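PDB 3ZED: Rna-directed RNA polymerase from Infectious pancreatic necrosis virus, which catalyses template-directed RNA synthesis from ribonucleoside triphosphates and is probably found both free and covalently attached to the viral genomic RNA. Local coordinates for residues K522-T527 with K554-D559; N389-Q394 with D559-S564; G364-M369 with E572-V577. One frame throughout, in Å; residues are numbered along the deposited sequence.

Overall arrangement
All three contacts converge on the antiparallel sheet 556-560, 563-568 and 573-578. Interactions 1 and 2 share Asp559 and strand 556-560, their centres about 11 Å apart; interaction 3 uses the other outermost strand, 573-578, and its centre lies about 13 Å from each of theirs. Interaction 1 is buried and makes no hydrogen bond across its segments; it rests on van der Waals contact, setting the start of helix 524-533 against one strand. Interaction 2, only partly buried, reaches the sheet at a turn, where a tyrosine hydroxyl and a water bind backbone groups. Interaction 3, buried like interaction 1, has the largest interface and combines methionine-aromatic packing with an aspartate that holds a strand N-H.

Interaction 1: residues K522-T527 with K554-D559; sequences KNLRET and KAVELD
Thr527 meets Lys554 and Val556 where the first turn of helix 524-533 lies beside the start of strand 556-560. The threonine gives up the most surface here, and its methyl does most of the touching: CG2 lies 4.2 Å from CE of Lys554 and close to the carbonyl of Ala555. The hydroxyl is turned back on its own helix. With chi1 at -54°, OG1 bonds to Asn523 O at 2.7 Å, and the backbone N of Thr527 bonds to the same oxygen at 3.0 Å. Two donors thus grip one carbonyl; the hydroxyl reaches it from above the carbonyl plane, and this fixes the rotation of the threonine so that CG2 faces the strand. Asn523 occupies the N-cap position, although its side chain makes no capping bond.

This is helix-on-sheet packing in the region assigned to the birnavirus thumb family, joining a helix to an outermost strand of the three-stranded antiparallel sheet. Val556 presents both branches. CG1 lies 4.2 Å from CD1 of Leu524, the two side chains crossing nearly at a right angle, while CG2 comes to 4.4 Å from Thr527 O. The CA-CB bond of Leu524 points neither toward nor away from the strand, yet CD1 at the end of the side chain reaches the valine; Ile372 and Leu376 of helix 364-377 pack on the same leucine. Val556 also touches Ala531, one helical turn beyond Thr527. Lys554 lays its aliphatic chain alongside the threonine, bent about CB-CG (chi2 76°), and so offers methylene carbon rather than charge to the threonine methyl.

Interaction 2: residues N389-Q394 with D559-S564; sequences NIYILQ and DLLGWS
Tyr391 reaches from strand 389-394 to the turn 560-563, and its hydroxyl accepts a hydrogen bond from Leu561 N at 2.9 Å. The N-H points almost straight at the oxygen (169°). A water lies 2.6 Å from the same OH and donates to Asp559 O at 3.0 Å, so that phenol and water together serve Leu561 N and Asp559 O, on either side of Leu560 in the chain. Asn389 ND2 is bonded to Asp402, which leaves OD1 resting 3.8 Å from CD2 of Leu561.

Apolar contacts are made by the two leucines. Leu560 CD1 sits over one face of the tyrosine ring, 4.0 Å from the ring centroid and only 12° off the normal, a CH-pi contact. Its CG stands anti to the backbone N (chi1 -176°), carrying the methyl across to the tyrosine. Leu561 brings CD2 to 4.1 Å from CE2 of Tyr391, adding an aliphatic neighbour close to the hydroxyl.

The backbone of the turn is itself a recognised motif: a type I' hairpin turn from Leu560 to Trp563, closed by paired backbone bonds between these two residues, with a G1 beta bulge in which Asp559 and Leu560 both face Trp563.

Trp398 of strand 397-403 meets the Tyr391 ring and also touches Leu560. Strand 389-394 runs between 382-386 and 397-403 in a four-stranded antiparallel sheet, backed by helix 476-493 at Ile390 and Ile392, while the turn connects strands 556-560 and 563-568 of the neighbouring three-stranded sheet.

Interaction 3: residues G364-M369 with E572-V577; sequences GMDRIM and EMFVPV
Met369 and Asp366 of helix 364-377 close on Phe574, an example of helix-on-sheet packing in which the helix crosses outermost strand 573-578; the axes of 364-369 and 573-577 approach to 6.5 Å at 121°. The contact includes a Met-aromatic pair. Met369, bent at both chi2 and chi3, curls over the phenyl ring: CG packs 3.7 Å from Phe574 CB, and CE stands 4.0 Å from the ring centroid almost on its normal, a CH-pi contact. SD lies above the same face at greater distance. Tyr567 meets the phenylalanine edge-to-face, and Ile528, Ala531 and Val532 of helix 524-533 add to its surroundings.

Met365 is also folded, but its CG lies anti to the backbone N, and the chain slides past Pro576 in the opposite direction, with CB 4.0 Å from Pro576 CD. Asp366 crosses Met573 obliquely, its carboxylate against the methionine CB; Met573 CE lies 4.0 Å from Asp366 CB.

One water accepts from Asp366 N and donates to Phe574 O, bridging helix and strand by their backbones. Separately, the extended chi1 of Asp366 (-166°) carries OD1 to the edge of the Phe574 ring, near its plane; the same OD1 accepts from Phe574 N at 3.0 Å, met from above the carboxylate plane.

Interaction 1: residues K522-T527 with K554-D559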
loop_
_atom_site.group_PDB
_atom_site.type_symbol
_atom_site.label_atom_id
_atom_site.label_comp_id
_atom_site.label_asym_id
_atom_site.label_seq_id
_atom_site.Cartn_x
_atom_site.Cartn_y
_atom_site.Cartn_z
ATOM N N LYS B 522 -22.458 -2.789 17.755
ATOM C CA LYS B 522 -23.496 -3.668 18.304
ATOM C C LYS B 522 -24.885 -3.322 17.765
ATOM O O LYS B 522 -25.123 -2.183 17.346
ATOM C CB LYS B 522 -23.503 -3.594 19.838
ATOM C CG LYS B 522 -22.404 -4.416 20.490
ATOM C CD LYS B 522 -22.408 -4.266 22.003
ATOM C CE LYS B 522 -21.497 -5.273 22.670
ATOM N NZ LYS B 522 -21.130 -4.871 24.059
ATOM N N ASN B 523 -25.811 -4.314 17.813
ATOM C CA ASN B 523 -27.210 -4.210 17.382
ATOM C C ASN B 523 -27.252 -3.607 15.979
ATOM O O ASN B 523 -27.821 -2.538 15.757
ATOM C CB ASN B 523 -28.054 -3.378 18.400
ATOM C CG ASN B 523 -27.910 -3.805 19.847
ATOM O OD1 ASN B 523 -28.238 -4.930 20.223
ATOM N ND2 ASN B 523 -27.417 -2.912 20.692
ATOM N N LEU B 524 -26.557 -4.276 15.050
ATOM C CA LEU B 524 -26.377 -3.831 13.663
ATOM C C LEU B 524 -27.704 -3.716 12.919
ATOM O O LEU B 524 -27.920 -2.683 12.308
ATOM C CB LEU B 524 -25.392 -4.750 12.915
ATOM C CG LEU B 524 -24.959 -4.304 11.500
ATOM C CD1 LEU B 524 -24.435 -2.855 11.482
ATOM C CD2 LEU B 524 -23.950 -5.287 10.895
ATOM N N ARG B 525 -28.586 -4.739 12.982
ATOM C CA ARG B 525 -29.912 -4.717 12.340
ATOM C C ARG B 525 -30.702 -3.460 12.703
ATOM O O ARG B 525 -31.249 -2.795 11.835
ATOM C CB ARG B 525 -30.743 -5.937 12.781
ATOM C CG ARG B 525 -30.668 -7.151 11.882
ATOM C CD ARG B 525 -31.452 -8.310 12.488
ATOM N NE ARG B 525 -31.064 -9.581 11.879
ATOM C CZ ARG B 525 -30.209 -10.437 12.425
ATOM N NH1 ARG B 525 -29.683 -10.190 13.616
ATOM N NH2 ARG B 525 -29.887 -11.557 11.791
ATOM N N GLU B 526 -30.773 -3.178 14.017
ATOM C CA GLU B 526 -31.483 -2.072 14.652
ATOM C C GLU B 526 -30.875 -0.743 14.220
ATOM O O GLU B 526 -31.630 0.133 13.840
ATOM C CB GLU B 526 -31.467 -2.212 16.197
ATOM C CG GLU B 526 -32.042 -3.511 16.770
ATOM C CD GLU B 526 -31.194 -4.777 16.728
ATOM O OE1 GLU B 526 -30.068 -4.734 16.181
ATOM O OE2 GLU B 526 -31.688 -5.834 17.182
ATOM N N THR B 527 -29.521 -0.608 14.240
ATOM C CA THR B 527 -28.750 0.583 13.813
ATOM C C THR B 527 -29.059 0.945 12.354
ATOM O O THR B 527 -29.215 2.130 12.078
ATOM C CB THR B 527 -27.221 0.349 14.004
ATOM O OG1 THR B 527 -26.989 -0.051 15.345
ATOM C CG2 THR B 527 -26.357 1.601 13.690
ATOM N N LYS B 554 -28.882 9.145 11.850
ATOM C CA LYS B 554 -27.934 8.195 12.430
ATOM C C LYS B 554 -27.016 7.607 11.331
ATOM O O LYS B 554 -27.514 7.146 10.312
ATOM C CB LYS B 554 -28.733 7.063 13.114
ATOM C CG LYS B 554 -27.905 5.960 13.771
ATOM C CD LYS B 554 -27.297 6.408 15.092
ATOM C CE LYS B 554 -26.589 5.278 15.806
ATOM N NZ LYS B 554 -25.550 5.814 16.727
ATOM N N ALA B 555 -25.698 7.641 11.531
ATOM C CA ALA B 555 -24.759 7.010 10.608
ATOM C C ALA B 555 -24.521 5.565 11.006
ATOM O O ALA B 555 -24.532 5.245 12.209
ATOM C CB ALA B 555 -23.427 7.761 10.586
ATOM N N VAL B 556 -24.308 4.688 9.997
ATOM C CA VAL B 556 -23.884 3.304 10.205
ATOM C C VAL B 556 -22.359 3.432 10.183
ATOM O O VAL B 556 -21.778 3.624 9.114
ATOM C CB VAL B 556 -24.468 2.282 9.190
ATOM C CG1 VAL B 556 -24.101 0.850 9.594
ATOM C CG2 VAL B 556 -25.980 2.415 9.080
ATOM N N GLU B 557 -21.730 3.478 11.369
ATOM C CA GLU B 557 -20.298 3.772 11.511
ATOM C C GLU B 557 -19.418 2.540 11.280
ATOM O O GLU B 557 -18.714 2.080 12.165
ATOM C CB GLU B 557 -20.014 4.435 12.867
ATOM C CG GLU B 557 -20.782 5.730 13.068
ATOM C CD GLU B 557 -20.191 6.587 14.169
ATOM O OE1 GLU B 557 -19.248 7.363 13.884
ATOM O OE2 GLU B 557 -20.623 6.426 15.333
ATOM N N LEU B 558 -19.438 2.043 10.034
ATOM C CA LEU B 558 -18.711 0.859 9.628
ATOM C C LEU B 558 -17.212 1.054 9.688
ATOM O O LEU B 558 -16.488 0.076 9.900
ATOM C CB LEU B 558 -19.093 0.480 8.191
ATOM C CG LEU B 558 -20.539 0.138 7.877
ATOM C CD1 LEU B 558 -20.707 -0.070 6.377
ATOM C CD2 LEU B 558 -21.009 -1.101 8.679
ATOM N N ASP B 559 -16.747 2.311 9.462
ATOM C CA ASP B 559 -15.348 2.690 9.304
ATOM C C ASP B 559 -14.740 1.782 8.218
ATOM O O ASP B 559 -13.636 1.264 8.360
ATOM C CB ASP B 559 -14.559 2.677 10.630
ATOM C CG ASP B 559 -13.162 3.286 10.535
ATOM O OD1 ASP B 559 -12.949 4.163 9.666
ATOM O OD2 ASP B 559 -12.267 2.836 11.280
#

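Interaction 2: residues N389-Q394 with D559-S564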
loop_
_atom_site.group_PDB
_atom_site.type_symbol
_atom_site.label_atom_id
_atom_site.label_comp_id
_atom_site.label_asym_id
_atom_site.label_seq_id
_atom_site.Cartn_x
_atom_site.Cartn_y
_atom_site.Cartn_z
ATOM N N ASN B 389 -6.641 -4.713 6.990
ATOM C CA ASN B 389 -7.978 -4.490 7.546
ATOM C C ASN B 389 -8.892 -5.698 7.339
ATOM O O ASN B 389 -9.084 -6.160 6.206
ATOM C CB ASN B 389 -8.660 -3.249 6.919
ATOM C CG ASN B 389 -7.853 -1.967 6.936
ATOM O OD1 ASN B 389 -7.475 -1.444 5.898
ATOM N ND2 ASN B 389 -7.556 -1.433 8.105
ATOM N N ILE B 390 -9.502 -6.170 8.427
ATOM C CA ILE B 390 -10.483 -7.261 8.389
ATOM C C ILE B 390 -11.802 -6.711 8.909
ATOM O O ILE B 390 -11.820 -5.981 9.902
ATOM C CB ILE B 390 -10.038 -8.516 9.195
ATOM C CG1 ILE B 390 -8.726 -9.096 8.656
ATOM C CG2 ILE B 390 -11.143 -9.591 9.285
ATOM C CD1 ILE B 390 -7.922 -9.950 9.720
ATOM N N TYR B 391 -12.903 -7.061 8.232
ATOM C CA TYR B 391 -14.250 -6.702 8.662
ATOM C C TYR B 391 -15.026 -7.975 8.818
ATOM O O TYR B 391 -15.039 -8.787 7.894
ATOM C CB TYR B 391 -14.928 -5.747 7.664
ATOM C CG TYR B 391 -14.147 -4.463 7.499
ATOM C CD1 TYR B 391 -14.264 -3.425 8.428
ATOM C CD2 TYR B 391 -13.226 -4.312 6.462
ATOM C CE1 TYR B 391 -13.517 -2.257 8.301
ATOM C CE2 TYR B 391 -12.485 -3.139 6.319
ATOM C CZ TYR B 391 -12.627 -2.120 7.247
ATOM O OH TYR B 391 -11.889 -0.978 7.112
ATOM N N ILE B 392 -15.629 -8.177 10.005
ATOM C CA ILE B 392 -16.433 -9.353 10.304
ATOM C C ILE B 392 -17.830 -8.936 10.761
ATOM O O ILE B 392 -17.993 -8.121 11.675
ATOM C CB ILE B 392 -15.743 -10.304 11.333
ATOM C CG1 ILE B 392 -14.558 -11.047 10.689
ATOM C CG2 ILE B 392 -16.742 -11.310 11.969
ATOM C CD1 ILE B 392 -13.582 -11.691 11.673
ATOM N N LEU B 393 -18.832 -9.543 10.130
ATOM C CA LEU B 393 -20.234 -9.418 10.497
ATOM C C LEU B 393 -20.663 -10.767 11.074
ATOM O O LEU B 393 -20.726 -11.747 10.343
ATOM C CB LEU B 393 -21.091 -9.023 9.274
ATOM C CG LEU B 393 -22.569 -8.606 9.495
ATOM C CD1 LEU B 393 -23.163 -8.087 8.212
ATOM C CD2 LEU B 393 -23.451 -9.778 9.923
ATOM N N GLN B 394 -20.911 -10.824 12.384
ATOM C CA GLN B 394 -21.429 -12.008 13.070
ATOM C C GLN B 394 -22.143 -11.584 14.342
ATOM O O GLN B 394 -21.791 -10.549 14.918
ATOM C CB GLN B 394 -20.351 -13.077 13.342
ATOM C CG GLN B 394 -19.418 -12.847 14.524
ATOM C CD GLN B 394 -18.459 -13.998 14.637
ATOM O OE1 GLN B 394 -17.382 -13.974 14.056
ATOM N NE2 GLN B 394 -18.840 -15.052 15.347
ATOM N N ASP B 559 -16.747 2.311 9.462
ATOM C CA ASP B 559 -15.348 2.690 9.304
ATOM C C ASP B 559 -14.740 1.782 8.218
ATOM O O ASP B 559 -13.636 1.264 8.360
ATOM C CB ASP B 559 -14.559 2.677 10.630
ATOM C CG ASP B 559 -13.162 3.286 10.535
ATOM O OD1 ASP B 559 -12.949 4.163 9.666
ATOM O OD2 ASP B 559 -12.267 2.836 11.280
ATOM N N LEU B 560 -15.521 1.544 7.145
ATOM C CA LEU B 560 -15.119 0.712 6.026
ATOM C C LEU B 560 -14.109 1.492 5.225
ATOM O O LEU B 560 -14.479 2.395 4.483
ATOM C CB LEU B 560 -16.350 0.324 5.185
ATOM C CG LEU B 560 -16.087 -0.638 4.004
ATOM C CD1 LEU B 560 -15.888 -2.074 4.495
ATOM C CD2 LEU B 560 -17.223 -0.591 3.034
ATOM N N LEU B 561 -12.812 1.202 5.450
ATOM C CA LEU B 561 -11.700 1.917 4.808
ATOM C C LEU B 561 -11.836 3.445 5.055
ATOM O O LEU B 561 -11.521 4.248 4.184
ATOM C CB LEU B 561 -11.566 1.581 3.293
ATOM C CG LEU B 561 -11.574 0.082 2.914
ATOM C CD1 LEU B 561 -11.380 -0.110 1.431
ATOM C CD2 LEU B 561 -10.512 -0.689 3.675
ATOM N N GLY B 562 -12.301 3.803 6.262
ATOM C CA GLY B 562 -12.488 5.188 6.689
ATOM C C GLY B 562 -13.833 5.814 6.393
ATOM O O GLY B 562 -14.008 7.008 6.624
ATOM N N TRP B 563 -14.795 5.038 5.903
ATOM C CA TRP B 563 -16.115 5.577 5.555
ATOM C C TRP B 563 -17.258 5.009 6.402
ATOM O O TRP B 563 -17.286 3.820 6.716
ATOM C CB TRP B 563 -16.443 5.297 4.066
ATOM C CG TRP B 563 -15.402 5.790 3.116
ATOM C CD1 TRP B 563 -14.381 5.063 2.564
ATOM C CD2 TRP B 563 -15.221 7.143 2.672
ATOM N NE1 TRP B 563 -13.592 5.872 1.776
ATOM C CE2 TRP B 563 -14.071 7.161 1.839
ATOM C CE3 TRP B 563 -15.932 8.345 2.879
ATOM C CZ2 TRP B 563 -13.625 8.332 1.206
ATOM C CZ3 TRP B 563 -15.494 9.496 2.242
ATOM C CH2 TRP B 563 -14.345 9.488 1.430
ATOM N N SER B 564 -18.214 5.882 6.727
ATOM C CA SER B 564 -19.493 5.570 7.379
ATOM C C SER B 564 -20.581 5.649 6.320
ATOM O O SER B 564 -20.353 6.229 5.242
ATOM C CB SER B 564 -19.800 6.547 8.514
ATOM O OG SER B 564 -18.847 6.470 9.551
HETATM O O HOH W 1 -10.898 0.297 9.127
#

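Interaction 3: residues G364-M369 with E572-V577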
loop_
_atom_site.group_PDB
_atom_site.type_symbol
_atom_site.label_atom_id
_atom_site.label_comp_id
_atom_site.label_asym_id
_atom_site.label_seq_id
_atom_site.Cartn_x
_atom_site.Cartn_y
_atom_site.Cartn_z
ATOM N N GLY B 364 -21.028 2.444 -4.529
ATOM C CA GLY B 364 -20.189 1.435 -3.854
ATOM C C GLY B 364 -20.636 1.109 -2.430
ATOM O O GLY B 364 -20.801 -0.062 -2.070
ATOM N N MET B 365 -20.857 2.156 -1.612
ATOM C CA MET B 365 -21.340 2.014 -0.237
ATOM C C MET B 365 -22.760 1.355 -0.209
ATOM O O MET B 365 -22.993 0.443 0.594
ATOM C CB MET B 365 -21.343 3.366 0.495
ATOM C CG MET B 365 -21.780 3.255 1.968
ATOM S SD MET B 365 -20.699 2.171 2.931
ATOM C CE MET B 365 -19.452 3.318 3.395
ATOM N N ASP B 366 -23.668 1.759 -1.115
ATOM C CA ASP B 366 -24.981 1.126 -1.156
ATOM C C ASP B 366 -24.885 -0.361 -1.512
ATOM O O ASP B 366 -25.630 -1.154 -0.926
ATOM C CB ASP B 366 -25.947 1.840 -2.100
ATOM C CG ASP B 366 -27.386 1.378 -1.868
ATOM O OD1 ASP B 366 -27.871 1.485 -0.709
ATOM O OD2 ASP B 366 -28.006 0.865 -2.821
ATOM N N ARG B 367 -23.944 -0.751 -2.417
ATOM C CA ARG B 367 -23.696 -2.173 -2.774
ATOM C C ARG B 367 -23.261 -2.963 -1.533
ATOM O O ARG B 367 -23.764 -4.057 -1.296
ATOM C CB ARG B 367 -22.644 -2.301 -3.895
ATOM C CG ARG B 367 -23.158 -1.840 -5.247
ATOM C CD ARG B 367 -22.221 -2.263 -6.357
ATOM N NE ARG B 367 -22.817 -2.059 -7.674
ATOM C CZ ARG B 367 -22.500 -2.755 -8.763
ATOM N NH1 ARG B 367 -21.591 -3.719 -8.699
ATOM N NH2 ARG B 367 -23.098 -2.503 -9.921
ATOM N N ILE B 368 -22.366 -2.374 -0.712
ATOM C CA ILE B 368 -21.888 -2.953 0.552
ATOM C C ILE B 368 -23.068 -3.113 1.525
ATOM O O ILE B 368 -23.243 -4.195 2.090
ATOM C CB ILE B 368 -20.747 -2.080 1.165
ATOM C CG1 ILE B 368 -19.455 -2.156 0.334
ATOM C CG2 ILE B 368 -20.511 -2.381 2.678
ATOM C CD1 ILE B 368 -18.713 -3.439 0.363
ATOM N N MET B 369 -23.899 -2.047 1.686
ATOM C CA MET B 369 -25.064 -2.080 2.587
ATOM C C MET B 369 -26.099 -3.127 2.146
ATOM O O MET B 369 -26.676 -3.786 3.010
ATOM C CB MET B 369 -25.700 -0.702 2.732
ATOM C CG MET B 369 -24.802 0.285 3.483
ATOM S SD MET B 369 -24.330 -0.221 5.184
ATOM C CE MET B 369 -25.941 -0.288 5.988
ATOM N N GLU B 572 -32.604 7.207 -2.256
ATOM C CA GLU B 572 -33.145 5.952 -1.707
ATOM C C GLU B 572 -32.041 4.903 -1.608
ATOM O O GLU B 572 -32.192 3.749 -2.020
ATOM C CB GLU B 572 -34.340 5.432 -2.506
ATOM C CG GLU B 572 -35.626 6.196 -2.243
ATOM C CD GLU B 572 -36.800 5.532 -2.918
ATOM O OE1 GLU B 572 -37.373 4.607 -2.301
ATOM O OE2 GLU B 572 -37.080 5.862 -4.095
ATOM N N MET B 573 -30.920 5.334 -1.044
ATOM C CA MET B 573 -29.758 4.496 -0.869
ATOM C C MET B 573 -28.858 5.059 0.187
ATOM O O MET B 573 -28.997 6.219 0.601
ATOM C CB MET B 573 -28.986 4.321 -2.201
ATOM C CG MET B 573 -28.465 5.613 -2.808
ATOM S SD MET B 573 -28.031 5.377 -4.563
ATOM C CE MET B 573 -26.317 5.091 -4.379
ATOM N N PHE B 574 -27.929 4.208 0.633
ATOM C CA PHE B 574 -26.874 4.612 1.544
ATOM C C PHE B 574 -25.761 5.248 0.732
ATOM O O PHE B 574 -25.450 4.792 -0.385
ATOM C CB PHE B 574 -26.341 3.425 2.357
ATOM C CG PHE B 574 -27.303 2.988 3.424
ATOM C CD1 PHE B 574 -27.257 3.548 4.694
ATOM C CD2 PHE B 574 -28.238 1.995 3.171
ATOM C CE1 PHE B 574 -28.141 3.124 5.693
ATOM C CE2 PHE B 574 -29.139 1.595 4.163
ATOM C CZ PHE B 574 -29.086 2.162 5.414
ATOM N N VAL B 575 -25.200 6.323 1.272
ATOM C CA VAL B 575 -24.108 7.071 0.643
ATOM C C VAL B 575 -22.945 7.164 1.654
ATOM O O VAL B 575 -23.204 7.125 2.859
ATOM C CB VAL B 575 -24.564 8.462 0.131
ATOM C CG1 VAL B 575 -25.624 8.322 -0.957
ATOM C CG2 VAL B 575 -25.073 9.350 1.276
ATOM N N PRO B 576 -21.673 7.286 1.220
ATOM C CA PRO B 576 -20.604 7.387 2.210
ATOM C C PRO B 576 -20.410 8.800 2.755
ATOM O O PRO B 576 -20.597 9.798 2.056
ATOM C CB PRO B 576 -19.367 6.959 1.429
ATOM C CG PRO B 576 -19.644 7.403 0.021
ATOM C CD PRO B 576 -21.136 7.312 -0.162
ATOM N N VAL B 577 -19.978 8.857 4.004
ATOM C CA VAL B 577 -19.514 10.059 4.672
ATOM C C VAL B 577 -18.221 9.657 5.388
ATOM O O VAL B 577 -18.139 8.565 6.014
ATOM C CB VAL B 577 -20.520 10.799 5.608
ATOM C CG1 VAL B 577 -21.716 11.328 4.836
ATOM C CG2 VAL B 577 -20.945 9.957 6.819
HETATM O O HOH W 2 -23.516 4.403 -2.335
HETATM O O HOH W 3 -31.204 1.040 -0.713
#